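Soluble lytic murein transglycosylase (Escherichia coli, PDB 1QSA) cleaves the glycosidic bonds between N-acetylmuramic acid and N-acetylglucosamine in peptidoglycan, forming a 1,6-anhydro bond in the muramic acid product. Local coordinates at residues S224-R227 with N232-L235. Residues are numbered along the deposited sequence; the frame is centred on the assembly and turned at random.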
ATOM      1  N   SER A 224      17.731 -15.211   5.246  1.00 16.81           N
ATOM      2  CA  SER A 224      18.609 -14.046   5.070  1.00 16.29           C
ATOM      3  C   SER A 224      19.911 -14.466   4.382  1.00 18.10           C
ATOM      4  O   SER A 224      20.434 -13.743   3.518  1.00 17.13           O
ATOM      5  CB  SER A 224      18.911 -13.373   6.417  1.00 16.35           C
ATOM      6  OG  SER A 224      17.714 -12.931   7.033  1.00 17.08           O
ATOM      7  N   VAL A 225      20.424 -15.637   4.765  1.00 16.90           N
ATOM      8  CA  VAL A 225      21.648 -16.175   4.165  1.00 18.39           C
ATOM      9  C   VAL A 225      21.407 -16.459   2.683  1.00 18.43           C
ATOM     10  O   VAL A 225      22.255 -16.140   1.854  1.00 19.42           O
ATOM     11  CB  VAL A 225      22.104 -17.488   4.856  1.00 20.63           C
ATOM     12  CG1 VAL A 225      23.245 -18.147   4.062  1.00 22.35           C
ATOM     13  CG2 VAL A 225      22.562 -17.195   6.288  1.00 20.95           C
ATOM     14  N   ALA A 226      20.258 -17.050   2.352  1.00 17.62           N
ATOM     15  CA  ALA A 226      19.932 -17.372   0.957  1.00 19.57           C
ATOM     16  C   ALA A 226      19.804 -16.128   0.096  1.00 20.82           C
ATOM     17  O   ALA A 226      20.078 -16.166  -1.108  1.00 19.60           O
ATOM     18  CB  ALA A 226      18.650 -18.189   0.874  1.00 18.20           C
ATOM     19  N   ARG A 227      19.343 -15.040   0.703  1.00 22.77           N
ATOM     20  CA  ARG A 227      19.182 -13.781  -0.017  1.00 25.99           C
ATOM     21  C   ARG A 227      20.551 -13.215  -0.400  1.00 26.06           C
ATOM     22  O   ARG A 227      20.698 -12.595  -1.451  1.00 26.46           O
ATOM     23  CB  ARG A 227      18.402 -12.787   0.846  1.00 30.40           C
ATOM     24  CG  ARG A 227      18.005 -11.507   0.132  1.00 38.60           C
ATOM     25  CD  ARG A 227      17.134 -10.651   1.035  1.00 46.55           C
ATOM     26  NE  ARG A 227      16.787  -9.373   0.420  1.00 53.41           N
ATOM     27  CZ  ARG A 227      17.436  -8.232   0.641  1.00 56.78           C
ATOM     28  NH1 ARG A 227      18.475  -8.198   1.468  1.00 58.59           N
ATOM     29  NH2 ARG A 227      17.041  -7.120   0.035  1.00 58.89           N
ATOM     30  N   ASN A 232      25.398 -20.887  -1.052  1.00 25.29           N
ATOM     31  CA  ASN A 232      25.843 -21.154   0.313  1.00 25.90           C
ATOM     32  C   ASN A 232      24.669 -21.769   1.082  1.00 24.77           C
ATOM     33  O   ASN A 232      24.822 -22.763   1.792  1.00 23.15           O
ATOM     34  CB  ASN A 232      26.303 -19.853   0.979  1.00 29.28           C
ATOM     35  CG  ASN A 232      26.838 -20.070   2.380  1.00 33.71           C
ATOM     36  OD1 ASN A 232      26.546 -19.298   3.289  1.00 37.95           O
ATOM     37  ND2 ASN A 232      27.627 -21.121   2.563  1.00 36.07           N
ATOM     38  N   ALA A 233      23.476 -21.214   0.886  1.00 22.18           N
ATOM     39  CA  ALA A 233      22.285 -21.722   1.559  1.00 20.27           C
ATOM     40  C   ALA A 233      21.885 -23.113   1.049  1.00 19.62           C
ATOM     41  O   ALA A 233      21.528 -23.996   1.830  1.00 18.92           O
ATOM     42  CB  ALA A 233      21.125 -20.739   1.376  1.00 20.56           C
ATOM     43  N   ARG A 234      21.948 -23.312  -0.265  1.00 19.42           N
ATOM     44  CA  ARG A 234      21.575 -24.607  -0.845  1.00 19.86           C
ATOM     45  C   ARG A 234      22.439 -25.729  -0.277  1.00 19.78           C
ATOM     46  O   ARG A 234      21.932 -26.774   0.119  1.00 20.36           O
ATOM     47  CB  ARG A 234      21.718 -24.561  -2.374  1.00 20.26           C
ATOM     48  CG  ARG A 234      21.183 -25.791  -3.096  1.00 22.61           C
ATOM     49  CD  ARG A 234      21.397 -25.690  -4.604  1.00 23.52           C
ATOM     50  NE  ARG A 234      22.798 -25.894  -4.953  1.00 24.71           N
ATOM     51  CZ  ARG A 234      23.329 -27.082  -5.222  1.00 27.63           C
ATOM     52  NH1 ARG A 234      22.571 -28.169  -5.207  1.00 27.20           N
ATOM     53  NH2 ARG A 234      24.617 -27.182  -5.520  1.00 28.92           N
ATOM     54  N   LEU A 235      23.742 -25.469  -0.185  1.00 21.92           N
ATOM     55  CA  LEU A 235      24.709 -26.448   0.314  1.00 22.60           C
ATOM     56  C   LEU A 235      24.619 -26.718   1.813  1.00 24.30           C
ATOM     57  O   LEU A 235      25.056 -27.768   2.292  1.00 24.00           O
ATOM     58  CB  LEU A 235      26.124 -26.002  -0.042  1.00 23.70           C
ATOM     59  CG  LEU A 235      26.455 -26.006  -1.533  1.00 24.49           C
ATOM     60  CD1 LEU A 235      27.840 -25.431  -1.740  1.00 24.97           C
ATOM     61  CD2 LEU A 235      26.353 -27.418  -2.094  1.00 23.89           C
TER
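The first torsions of Val225 and Asn232 put a valine methyl and an amide on facing sides: CG1 of Val225 (chi1 171°) and CG of Asn232 (chi1 -177°) each lie anti to their own backbone N. The contact closes a helical hairpin in the alpha-superhelix of Slt70. Helix 212-228 ends and helix 230-243 starts after a very short turn, and the two pack where they are joined. Small side chains let them come close. Ala226 and Ala233 have the nearest CA atoms of the two segments, 5.0 Å apart. The CB of Ala233 points at the first helix and lies 3.6 Å from both CA and CB of Ala226. The methyl therefore rests against the backbone as well as the side chain. Val225 CG1 touches the same methyl more loosely, at 4.3 Å from Ala233 CB. These three residues are buried, and the packing between them is apolar. Beyond the pair, helix 248-260 covers the alanines, with Ile257 on Ala226 and Val258 on Ala233. A hydrogen bond from Asn232 N to Asp229 OD1 ties the start of helix 230-243 to the linker. The contact is structural and lies away from the predicted active-site residue Glu478. At its partly exposed margin the Asn232 amide meets the valine through its oxygen, with OD1 3.6 Å from Val225 CG1.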